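Local coordinates for uncharacterized protein (Bacteroides caccae, PDB 4R4K) that is of unknown function but adopts a cystatin-like fold of the NTF2 clan and holds polyethylene glycol fragments in its pockets, at residues F25-I30 with W58-S63; R29-L34 with K115-D120; K67-E72 with Y79-T84. All blocks are in the same frame, centred on the assembly; numbering follows the deposited sequence.

Interaction 1. Residues F25-I30 with W58-S63. With PEU (2,5,8,11,14,17,20,23,26,29,32,35,38,41,44,47,50,53,56,59,62,65,68,71,74,77,80-heptacosaoxadooctacontan-82-ol), chain J; ACT (acetate ion), chain E.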
loop_
_atom_site.group_PDB
_atom_site.type_symbol
_atom_site.label_atom_id
_atom_site.label_comp_id
_atom_site.label_asym_id
_atom_site.label_seq_id
_atom_site.Cartn_x
_atom_site.Cartn_y
_atom_site.Cartn_z
ATOM N N PHE A 25 14.853 -2.378 -3.318
ATOM C CA PHE A 25 14.246 -3.706 -3.424
ATOM C C PHE A 25 12.725 -3.612 -3.534
ATOM O O PHE A 25 12.091 -4.302 -4.353
ATOM C CB PHE A 25 14.630 -4.579 -2.232
ATOM C CG PHE A 25 14.033 -5.951 -2.268
ATOM C CD1 PHE A 25 14.540 -6.918 -3.103
ATOM C CD2 PHE A 25 12.924 -6.274 -1.473
ATOM C CE1 PHE A 25 13.988 -8.186 -3.119
ATOM C CE2 PHE A 25 12.360 -7.542 -1.491
ATOM C CZ PHE A 25 12.897 -8.497 -2.324
ATOM N N GLN A 26 12.124 -2.780 -2.682
ATOM C CA GLN A 26 10.676 -2.610 -2.698
ATOM C C GLN A 26 10.132 -2.295 -4.103
ATOM O O GLN A 26 9.172 -2.920 -4.574
ATOM C CB GLN A 26 10.245 -1.535 -1.679
ATOM C CG GLN A 26 8.744 -1.357 -1.630
ATOM C CD GLN A 26 8.181 -0.645 -0.394
ATOM O OE1 GLN A 26 7.183 0.057 -0.509
ATOM N NE2 GLN A 26 8.812 -0.816 0.776
ATOM N N TYR A 27 10.756 -1.323 -4.772
ATOM C CA TYR A 27 10.313 -0.963 -6.112
ATOM C C TYR A 27 10.384 -2.131 -7.104
ATOM O O TYR A 27 9.514 -2.280 -7.981
ATOM C CB TYR A 27 11.116 0.201 -6.673
ATOM C CG TYR A 27 10.724 1.550 -6.157
ATOM C CD1 TYR A 27 9.434 2.033 -6.336
ATOM C CD2 TYR A 27 11.651 2.347 -5.511
ATOM C CE1 TYR A 27 9.086 3.302 -5.886
ATOM C CE2 TYR A 27 11.321 3.595 -5.048
ATOM C CZ TYR A 27 10.037 4.062 -5.248
ATOM O OH TYR A 27 9.719 5.280 -4.771
ATOM N N THR A 28 11.355 -3.006 -6.935
ATOM C CA THR A 28 11.481 -4.179 -7.838
ATOM C C THR A 28 10.385 -5.210 -7.630
ATOM O O THR A 28 10.177 -6.070 -8.495
ATOM C CB THR A 28 12.850 -4.920 -7.716
ATOM O OG1 THR A 28 12.971 -5.652 -6.489
ATOM C CG2 THR A 28 14.036 -3.976 -7.912
ATOM N N ARG A 29 9.695 -5.152 -6.482
ATOM C CA ARG A 29 8.666 -6.135 -6.141
ATOM C C ARG A 29 7.246 -5.603 -6.162
ATOM O O ARG A 29 6.364 -6.113 -5.479
ATOM C CB ARG A 29 8.987 -6.776 -4.805
ATOM C CG ARG A 29 10.250 -7.591 -4.803
ATOM C CD ARG A 29 10.283 -8.658 -5.898
ATOM N NE ARG A 29 11.379 -9.578 -5.656
ATOM C CZ ARG A 29 11.348 -10.593 -4.796
ATOM N NH1 ARG A 29 10.254 -10.901 -4.102
ATOM N NH2 ARG A 29 12.436 -11.316 -4.628
ATOM N N ILE A 30 7.023 -4.592 -6.985
ATOM C CA ILE A 30 5.694 -4.081 -7.211
ATOM C C ILE A 30 5.423 -4.152 -8.705
ATOM O O ILE A 30 6.255 -3.711 -9.500
ATOM C CB ILE A 30 5.547 -2.637 -6.721
ATOM C CG1 ILE A 30 5.916 -2.553 -5.228
ATOM C CG2 ILE A 30 4.111 -2.190 -6.965
ATOM C CD1 ILE A 30 6.153 -1.151 -4.709
ATOM N N TRP A 58 3.806 5.713 -6.121
ATOM C CA TRP A 58 3.888 4.745 -5.027
ATOM C C TRP A 58 4.451 5.306 -3.718
ATOM O O TRP A 58 5.578 5.762 -3.694
ATOM C CB TRP A 58 4.764 3.553 -5.437
ATOM C CG TRP A 58 4.912 2.526 -4.364
ATOM C CD1 TRP A 58 6.024 2.277 -3.598
ATOM C CD2 TRP A 58 3.892 1.628 -3.912
ATOM N NE1 TRP A 58 5.754 1.272 -2.688
ATOM C CE2 TRP A 58 4.452 0.861 -2.856
ATOM C CE3 TRP A 58 2.553 1.420 -4.277
ATOM C CZ2 TRP A 58 3.725 -0.111 -2.186
ATOM C CZ3 TRP A 58 1.841 0.444 -3.612
ATOM C CH2 TRP A 58 2.429 -0.308 -2.583
ATOM N N PRO A 59 3.667 5.240 -2.625
ATOM C CA PRO A 59 4.239 5.525 -1.301
ATOM C C PRO A 59 4.948 4.305 -0.721
ATOM O O PRO A 59 4.308 3.281 -0.488
ATOM C CB PRO A 59 3.004 5.873 -0.438
ATOM C CG PRO A 59 1.839 5.916 -1.397
ATOM C CD PRO A 59 2.224 5.027 -2.530
ATOM N N LEU A 60 6.232 4.449 -0.414
ATOM C CA LEU A 60 6.997 3.374 0.166
ATOM C C LEU A 60 6.455 2.976 1.539
ATOM O O LEU A 60 6.182 3.844 2.377
ATOM C CB LEU A 60 8.477 3.764 0.227
ATOM C CG LEU A 60 9.168 3.901 -1.143
ATOM C CD1 LEU A 60 10.447 4.713 -1.028
ATOM C CD2 LEU A 60 9.475 2.547 -1.758
ATOM N N LEU A 61 6.333 1.664 1.735
ATOM C CA LEU A 61 5.764 1.068 2.949
ATOM C C LEU A 61 6.858 0.566 3.882
ATOM O O LEU A 61 7.765 -0.140 3.454
ATOM C CB LEU A 61 4.879 -0.106 2.579
ATOM C CG LEU A 61 3.648 0.302 1.782
ATOM C CD1 LEU A 61 2.927 -0.944 1.321
ATOM C CD2 LEU A 61 2.721 1.221 2.571
ATOM N N ASP A 62 6.796 0.979 5.147
ATOM C CA ASP A 62 7.801 0.578 6.121
ATOM C C ASP A 62 7.334 -0.535 7.036
ATOM O O ASP A 62 6.178 -0.943 6.975
ATOM C CB ASP A 62 8.327 1.798 6.888
ATOM C CG ASP A 62 7.327 2.409 7.843
ATOM O OD1 ASP A 62 6.299 1.786 8.191
ATOM O OD2 ASP A 62 7.598 3.549 8.291
ATOM N N SER A 63 8.240 -1.032 7.869
ATOM C CA SER A 63 7.946 -2.217 8.695
ATOM C C SER A 63 6.867 -1.932 9.725
ATOM O O SER A 63 6.054 -2.797 10.020
ATOM C CB SER A 63 9.200 -2.733 9.389
ATOM O OG SER A 63 9.752 -1.753 10.224
HETATM O OCV PEU J . 10.812 11.054 10.723
HETATM C CCW PEU J . 10.358 10.548 9.478
HETATM C CCX PEU J . 10.699 9.076 9.338
HETATM O OCY PEU J . 9.802 8.535 8.367
HETATM C CCZ PEU J . 10.376 8.232 7.093
HETATM C CDA PEU J . 9.944 6.818 6.749
HETATM O ODB PEU J . 10.716 5.909 7.523
HETATM C CDC PEU J . 10.106 4.640 7.786
HETATM C CDD PEU J . 10.436 4.149 9.198
HETATM O ODE PEU J . 11.074 2.861 9.157
HETATM C C ACT E . 16.041 -10.151 -6.436
HETATM O O ACT E . 15.208 -10.800 -5.786
HETATM O OXT ACT E . 16.462 -10.576 -7.529
HETATM C CH3 ACT E . 16.547 -8.846 -5.896
HETATM O O HOH W 1 7.339 6.230 -5.784
#
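Gln26 OE1 is gripped by two donors from the loop opposite: Trp58 NE1 at 2.9 Å and Leu61 N, also at 2.9 Å from OE1, the latter nearly straight at 173°. Both reach it in its carbonyl plane, on lone pairs. The other end of the amide gives a hydrogen back, Gln26 NE2 bonding Leu61 O at 3.0 Å, and with a second acceptor in Phe19 O the whole amide is fixed against flipping. CG stands anti to the backbone N (chi1 -178°) and the extended chain carries the amide to the loop, where it meets the indole edge with the two planes 76° apart.

The indole is pressed from one face by Ile30 CD1, tightly, 3.3 Å from the centroid of the five-membered ring; Pro59 CD covers the opposite face. Leu60 CD2 sits over a face of the Tyr27 ring, 4.0 Å from its centroid, while a water links Tyr27 OH to Trp58 O.

Leu60 and Leu61 also line a pocket that holds polyethylene glycol. Helix 23-28 thus bonds to the loop ahead of strand 69-72. Helix 135-152 closes over Gln26 and Leu60 through Phe149, and Val118 and Cys121 of strand 116-123 pack against Trp58.

Interaction 2. Residues R29-L34 with K115-D120. With ACT (acetate ion), chain E.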
loop_
_atom_site.group_PDB
_atom_site.type_symbol
_atom_site.label_atom_id
_atom_site.label_comp_id
_atom_site.label_asym_id
_atom_site.label_seq_id
_atom_site.Cartn_x
_atom_site.Cartn_y
_atom_site.Cartn_z
ATOM N N ARG A 29 9.695 -5.152 -6.482
ATOM C CA ARG A 29 8.666 -6.135 -6.141
ATOM C C ARG A 29 7.246 -5.603 -6.162
ATOM O O ARG A 29 6.364 -6.113 -5.479
ATOM C CB ARG A 29 8.987 -6.776 -4.805
ATOM C CG ARG A 29 10.250 -7.591 -4.803
ATOM C CD ARG A 29 10.283 -8.658 -5.898
ATOM N NE ARG A 29 11.379 -9.578 -5.656
ATOM C CZ ARG A 29 11.348 -10.593 -4.796
ATOM N NH1 ARG A 29 10.254 -10.901 -4.102
ATOM N NH2 ARG A 29 12.436 -11.316 -4.628
ATOM N N ILE A 30 7.023 -4.592 -6.985
ATOM C CA ILE A 30 5.694 -4.081 -7.211
ATOM C C ILE A 30 5.423 -4.152 -8.705
ATOM O O ILE A 30 6.255 -3.711 -9.500
ATOM C CB ILE A 30 5.547 -2.637 -6.721
ATOM C CG1 ILE A 30 5.916 -2.553 -5.228
ATOM C CG2 ILE A 30 4.111 -2.190 -6.965
ATOM C CD1 ILE A 30 6.153 -1.151 -4.709
ATOM N N LYS A 31 4.295 -4.756 -9.073
ATOM C CA LYS A 31 3.924 -4.882 -10.485
ATOM C C LYS A 31 3.060 -3.697 -10.930
ATOM O O LYS A 31 1.854 -3.698 -10.755
ATOM C CB LYS A 31 3.226 -6.217 -10.745
ATOM C CG LYS A 31 4.188 -7.411 -10.670
ATOM C CD LYS A 31 3.505 -8.737 -10.974
ATOM C CE LYS A 31 4.485 -9.845 -11.384
ATOM N NZ LYS A 31 5.710 -9.363 -12.089
ATOM N N PHE A 32 3.711 -2.682 -11.488
ATOM C CA PHE A 32 3.063 -1.487 -11.988
ATOM C C PHE A 32 2.664 -1.675 -13.448
ATOM O O PHE A 32 3.388 -2.331 -14.195
ATOM C CB PHE A 32 4.014 -0.285 -11.897
ATOM C CG PHE A 32 4.404 0.093 -10.489
ATOM C CD1 PHE A 32 3.488 0.701 -9.637
ATOM C CD2 PHE A 32 5.717 -0.116 -10.011
ATOM C CE1 PHE A 32 3.846 1.064 -8.354
ATOM C CE2 PHE A 32 6.083 0.257 -8.714
ATOM C CZ PHE A 32 5.151 0.845 -7.886
ATOM N N PRO A 33 1.548 -1.051 -13.872
ATOM C CA PRO A 33 0.631 -0.261 -13.055
ATOM C C PRO A 33 -0.217 -1.193 -12.239
ATOM O O PRO A 33 -0.461 -2.332 -12.643
ATOM C CB PRO A 33 -0.228 0.490 -14.084
ATOM C CG PRO A 33 -0.136 -0.330 -15.320
ATOM C CD PRO A 33 1.214 -0.981 -15.311
ATOM N N LEU A 34 -0.611 -0.761 -11.049
ATOM C CA LEU A 34 -1.346 -1.650 -10.171
ATOM C C LEU A 34 -2.714 -1.973 -10.756
ATOM O O LEU A 34 -3.217 -1.261 -11.637
ATOM C CB LEU A 34 -1.459 -1.050 -8.773
ATOM C CG LEU A 34 -0.110 -0.822 -8.084
ATOM C CD1 LEU A 34 -0.327 -0.081 -6.780
ATOM C CD2 LEU A 34 0.628 -2.129 -7.856
ATOM N N LYS A 115 8.529 -15.681 -6.437
ATOM C CA LYS A 115 8.792 -14.402 -5.775
ATOM C C LYS A 115 7.481 -13.716 -5.417
ATOM O O LYS A 115 6.502 -13.798 -6.141
ATOM C CB LYS A 115 9.611 -13.500 -6.683
ATOM C CG LYS A 115 11.009 -13.998 -6.981
ATOM C CD LYS A 115 11.746 -13.018 -7.884
ATOM C CE LYS A 115 13.175 -13.436 -8.140
ATOM N NZ LYS A 115 13.850 -12.471 -9.043
ATOM N N TRP A 116 7.492 -13.003 -4.298
ATOM C CA TRP A 116 6.344 -12.205 -3.889
ATOM C C TRP A 116 6.380 -10.817 -4.513
ATOM O O TRP A 116 7.445 -10.196 -4.615
ATOM C CB TRP A 116 6.302 -12.078 -2.377
ATOM C CG TRP A 116 5.911 -13.341 -1.689
ATOM C CD1 TRP A 116 6.750 -14.261 -1.145
ATOM C CD2 TRP A 116 4.585 -13.787 -1.407
ATOM N NE1 TRP A 116 6.027 -15.266 -0.568
ATOM C CE2 TRP A 116 4.693 -14.999 -0.700
ATOM C CE3 TRP A 116 3.314 -13.289 -1.690
ATOM C CZ2 TRP A 116 3.579 -15.732 -0.285
ATOM C CZ3 TRP A 116 2.208 -14.001 -1.259
ATOM C CH2 TRP A 116 2.345 -15.212 -0.561
ATOM N N TYR A 117 5.208 -10.358 -4.920
ATOM C CA TYR A 117 5.012 -9.023 -5.439
ATOM C C TYR A 117 3.748 -8.404 -4.871
ATOM O O TYR A 117 2.770 -9.103 -4.568
ATOM C CB TYR A 117 4.829 -9.043 -6.948
ATOM C CG TYR A 117 6.001 -9.519 -7.699
ATOM C CD1 TYR A 117 6.167 -10.866 -7.916
ATOM C CD2 TYR A 117 6.945 -8.641 -8.225
ATOM C CE1 TYR A 117 7.253 -11.310 -8.611
ATOM C CE2 TYR A 117 8.049 -9.086 -8.915
ATOM C CZ TYR A 117 8.175 -10.434 -9.113
ATOM O OH TYR A 117 9.259 -10.910 -9.775
ATOM N N VAL A 118 3.780 -7.083 -4.788
ATOM C CA VAL A 118 2.555 -6.314 -4.612
ATOM C C VAL A 118 1.910 -6.173 -5.982
ATOM O O VAL A 118 2.574 -5.761 -6.928
ATOM C CB VAL A 118 2.837 -4.935 -4.017
ATOM C CG1 VAL A 118 1.579 -4.065 -4.078
ATOM C CG2 VAL A 118 3.310 -5.101 -2.589
ATOM N N VAL A 119 0.646 -6.574 -6.080
ATOM C CA VAL A 119 -0.106 -6.452 -7.330
ATOM C C VAL A 119 -1.226 -5.427 -7.296
ATOM O O VAL A 119 -1.721 -5.022 -8.352
ATOM C CB VAL A 119 -0.663 -7.804 -7.802
ATOM C CG1 VAL A 119 0.478 -8.785 -8.069
ATOM C CG2 VAL A 119 -1.670 -8.374 -6.817
ATOM N N ASP A 120 -1.639 -4.990 -6.103
ATOM C CA ASP A 120 -2.636 -3.950 -6.011
ATOM C C ASP A 120 -2.520 -3.248 -4.680
ATOM O O ASP A 120 -1.996 -3.812 -3.701
ATOM C CB ASP A 120 -4.044 -4.504 -6.204
ATOM C CG ASP A 120 -5.021 -3.460 -6.758
ATOM O OD1 ASP A 120 -4.628 -2.304 -7.063
ATOM O OD2 ASP A 120 -6.216 -3.808 -6.880
HETATM C C ACT E . 16.041 -10.151 -6.436
HETATM O O ACT E . 15.208 -10.800 -5.786
HETATM O OXT ACT E . 16.462 -10.576 -7.529
HETATM C CH3 ACT E . 16.547 -8.846 -5.896
HETATM O O HOH W 2 -0.384 -5.451 -10.707
#
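Tyr117 lies with its ring sandwiched between two basic side chains of the facing loop. Lys31 lies over one face, its CE 4.0 Å from the ring centroid and almost on the normal; NZ, also 4.0 Å from that centroid, makes a cation-pi contact in one of two modelled conformers. Arg29 comes to the opposite face, crossing the tyrosine at about a right angle and touching off-centre with CD, 3.8 Å from Tyr117 CE2.

A bend at chi2 (-54°) turns the arginine chain along the strand, and NH1 reaches Trp116 O at 2.9 Å, on a carbonyl lone pair. Lys115 runs across the guanidinium and lays its CB over one face, 3.7 Å from Arg29 NH1. NH2 is held by a salt bridge to Glu10 and by an in-plane oxygen of an acetate, probably from the crystallisation liquor, which Lys115 NZ also approaches.

Between these groups the backbones join at Ile30 and Val118: Val118 N bonds Arg29 O at 2.8 Å, and Lys31 N bonds Val118 O at 2.9 Å. A water then bridges Lys31 O and Val119 O, and Leu34 continues the contact onto Val119 and Asp120. Strand 116-123 is one of the two outer strands of the five-stranded antiparallel sheet, so the loop adds a single bridge at its edge, next to a classic beta bulge in which Val119 and Asp120 both face Glu107.

Interaction 3. Residues K67-E72 with Y79-T84. With PEU (2,5,8,11,14,17,20,23,26,29,32,35,38,41,44,47,50,53,56,59,62,65,68,71,74,77,80-heptacosaoxadooctacontan-82-ol), chain I.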
loop_
_atom_site.group_PDB
_atom_site.type_symbol
_atom_site.label_atom_id
_atom_site.label_comp_id
_atom_site.label_asym_id
_atom_site.label_seq_id
_atom_site.Cartn_x
_atom_site.Cartn_y
_atom_site.Cartn_z
ATOM N N LYS A 67 2.869 -3.979 10.242
ATOM C CA LYS A 67 2.665 -4.802 11.444
ATOM C C LYS A 67 1.174 -5.005 11.677
ATOM O O LYS A 67 0.402 -4.076 11.491
ATOM C CB LYS A 67 3.204 -4.081 12.680
ATOM C CG LYS A 67 4.672 -4.240 13.000
ATOM C CD LYS A 67 4.872 -4.249 14.512
ATOM C CE LYS A 67 6.288 -3.945 14.909
ATOM N NZ LYS A 67 7.265 -4.391 13.894
ATOM N N GLU A 68 0.789 -6.207 12.111
ATOM C CA GLU A 68 -0.585 -6.448 12.530
ATOM C C GLU A 68 -0.737 -6.014 13.968
ATOM O O GLU A 68 0.022 -6.469 14.831
ATOM C CB GLU A 68 -0.931 -7.916 12.452
ATOM C CG GLU A 68 -0.969 -8.498 11.058
ATOM C CD GLU A 68 -1.542 -9.907 11.065
ATOM O OE1 GLU A 68 -0.758 -10.833 11.395
ATOM O OE2 GLU A 68 -2.762 -10.079 10.758
ATOM N N GLU A 69 -1.673 -5.120 14.233
ATOM C CA GLU A 69 -1.846 -4.611 15.566
ATOM C C GLU A 69 -3.152 -3.842 15.709
ATOM O O GLU A 69 -3.836 -3.523 14.750
ATOM C CB GLU A 69 -0.665 -3.719 15.938
ATOM C CG GLU A 69 -0.600 -2.421 15.178
ATOM C CD GLU A 69 0.746 -1.719 15.257
ATOM O OE1 GLU A 69 1.695 -2.241 15.870
ATOM O OE2 GLU A 69 0.818 -0.589 14.729
ATOM N N ARG A 70 -3.465 -3.559 16.957
ATOM C CA ARG A 70 -4.636 -2.826 17.320
ATOM C C ARG A 70 -4.179 -1.695 18.231
ATOM O O ARG A 70 -3.566 -1.953 19.284
ATOM C CB ARG A 70 -5.617 -3.764 18.020
ATOM C CG ARG A 70 -6.908 -3.118 18.449
ATOM C CD ARG A 70 -7.778 -4.173 19.116
ATOM N NE ARG A 70 -8.667 -3.574 20.100
ATOM C CZ ARG A 70 -9.912 -3.221 19.829
ATOM N NH1 ARG A 70 -10.417 -3.425 18.614
ATOM N NH2 ARG A 70 -10.668 -2.668 20.762
ATOM N N ILE A 71 -4.464 -0.457 17.813
ATOM C CA ILE A 71 -4.019 0.722 18.513
ATOM C C ILE A 71 -5.239 1.396 19.111
ATOM O O ILE A 71 -6.116 1.844 18.373
ATOM C CB ILE A 71 -3.277 1.707 17.579
ATOM C CG1 ILE A 71 -2.098 1.036 16.877
ATOM C CG2 ILE A 71 -2.770 2.904 18.365
ATOM C CD1 ILE A 71 -1.544 1.835 15.714
ATOM N N GLU A 72 -5.281 1.463 20.444
ATOM C CA GLU A 72 -6.353 2.135 21.168
ATOM C C GLU A 72 -5.836 3.489 21.590
ATOM O O GLU A 72 -4.938 3.566 22.425
ATOM C CB GLU A 72 -6.754 1.306 22.424
ATOM C CG GLU A 72 -7.608 0.091 22.107
ATOM C CD GLU A 72 -7.806 -0.842 23.296
ATOM O OE1 GLU A 72 -6.835 -1.043 24.079
ATOM O OE2 GLU A 72 -8.927 -1.396 23.423
ATOM N N TYR A 79 -7.379 1.991 15.839
ATOM C CA TYR A 79 -6.813 1.760 14.509
ATOM C C TYR A 79 -6.371 0.280 14.440
ATOM O O TYR A 79 -5.717 -0.237 15.355
ATOM C CB TYR A 79 -5.653 2.699 14.281
ATOM C CG TYR A 79 -5.211 2.777 12.829
ATOM C CD1 TYR A 79 -5.861 3.627 11.934
ATOM C CD2 TYR A 79 -4.172 1.992 12.338
ATOM C CE1 TYR A 79 -5.502 3.691 10.588
ATOM C CE2 TYR A 79 -3.793 2.074 10.998
ATOM C CZ TYR A 79 -4.458 2.927 10.135
ATOM O OH TYR A 79 -4.087 3.027 8.809
ATOM N N VAL A 80 -6.794 -0.433 13.405
ATOM C CA VAL A 80 -6.555 -1.860 13.318
ATOM C C VAL A 80 -5.889 -2.154 11.981
ATOM O O VAL A 80 -6.346 -1.663 10.955
ATOM C CB VAL A 80 -7.893 -2.655 13.403
ATOM C CG1 VAL A 80 -7.677 -4.149 13.204
ATOM C CG2 VAL A 80 -8.594 -2.392 14.734
ATOM N N SER A 81 -4.835 -2.951 12.029
ATOM C CA SER A 81 -4.133 -3.426 10.846
ATOM C C SER A 81 -4.019 -4.930 10.948
ATOM O O SER A 81 -3.722 -5.496 12.014
ATOM C CB SER A 81 -2.761 -2.779 10.704
ATOM O OG SER A 81 -1.992 -3.010 11.899
ATOM N N LYS A 82 -4.331 -5.608 9.854
ATOM C CA LYS A 82 -4.388 -7.063 9.859
ATOM C C LYS A 82 -4.334 -7.621 8.453
ATOM O O LYS A 82 -4.714 -6.945 7.489
ATOM C CB LYS A 82 -5.651 -7.547 10.565
ATOM C CG LYS A 82 -6.930 -7.157 9.873
ATOM C CD LYS A 82 -8.115 -7.445 10.788
ATOM C CE LYS A 82 -9.391 -6.841 10.241
ATOM N NZ LYS A 82 -10.593 -7.445 10.867
ATOM N N PHE A 83 -3.848 -8.856 8.345
ATOM C CA PHE A 83 -3.979 -9.625 7.113
ATOM C C PHE A 83 -5.400 -10.202 7.088
ATOM O O PHE A 83 -5.765 -11.069 7.890
ATOM C CB PHE A 83 -2.903 -10.701 6.991
ATOM C CG PHE A 83 -1.577 -10.147 6.616
ATOM C CD1 PHE A 83 -1.276 -9.902 5.285
ATOM C CD2 PHE A 83 -0.665 -9.784 7.589
ATOM C CE1 PHE A 83 -0.059 -9.344 4.930
ATOM C CE2 PHE A 83 0.544 -9.202 7.236
ATOM C CZ PHE A 83 0.846 -8.996 5.905
ATOM N N THR A 84 -6.213 -9.672 6.185
ATOM C CA THR A 84 -7.602 -10.120 6.023
ATOM C C THR A 84 -7.696 -11.337 5.123
ATOM O O THR A 84 -8.699 -12.055 5.142
ATOM C CB THR A 84 -8.457 -9.002 5.425
ATOM O OG1 THR A 84 -7.827 -8.508 4.224
ATOM C CG2 THR A 84 -8.598 -7.897 6.436
HETATM O OCY PEU I . -2.817 6.848 10.921
HETATM C CCZ PEU I . -3.287 6.822 12.272
HETATM C CDA PEU I . -2.575 5.745 13.091
HETATM O ODB PEU I . -1.349 5.393 12.452
HETATM C CDC PEU I . -0.672 4.278 13.029
HETATM C CDD PEU I . -0.204 3.357 11.903
HETATM O ODE PEU I . 1.218 3.213 11.933
HETATM O O HOH W 3 -1.154 0.061 12.378
HETATM O O HOH W 4 -3.106 -0.923 13.677
#
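Ile71 and Tyr79 form a hydrogen-bonded antiparallel pair: Ile71 N bonds Tyr79 O at 2.8 Å, and Tyr79 N returns the bond to Ile71 O. Glu69 and Ser81 pair likewise, with Ser81 N 3.0 Å from Glu69 O. Ahead of Glu69, where strand 69-72 begins, side chains take over. Ser81 OG, set between the backbone N and the carbonyl carbon (chi1 56°), turns to the facing segment and donates to Lys67 O at 2.7 Å. Glu68 stretches its extended chain along Lys82 until OE2 accepts Phe83 N at 2.9 Å, from above the carboxylate plane; its CD meanwhile meets the edge of the Phe83 ring, the two planes 74° apart. A water joins Glu69 OE2 to Ser81 OG.

One layer out, the Tyr79 ring carries a polyethylene glycol chain across one face, with CDA over its centre, while Ile71 CD1 touches the same ligand 3.7 Å from CDC. Tyr97 meets the ring edge-to-face, and Asp103 bonds its hydroxyl, which together probably hold the ring in this orientation. Replacing Tyr79 by an alanine would probably strip the glycol of the aromatic floor it lies on and leave Asp103 without its phenolic partner.

Backbone bonds thus hold the hairpin, polar side chains extend the pairing ahead of the regular strand, and the ligand is met here by apolar and aromatic surface.

How the interactions relate
From the N terminus, helix 23-28 and the two residues after it supply the first half of interaction 1, and the loop from Arg29 to Leu34 that of interaction 2; the two share Arg29 and Ile30. Interaction 1 closes a loop that contains the small hairpin 38-41/48-51. Interaction 2 leaves from the same stretch but reaches much further, to strand 116-123, so the two loops overlap. They also touch directly: Trp58 packs on Phe32 and Leu34. Interaction 3 opens a few residues after interaction 1 closes and is nested inside the long loop of interaction 2, as a local hairpin. Interactions 2 and 3 sit at the two outer strands of one five-stranded sheet, centres about 22 Å apart.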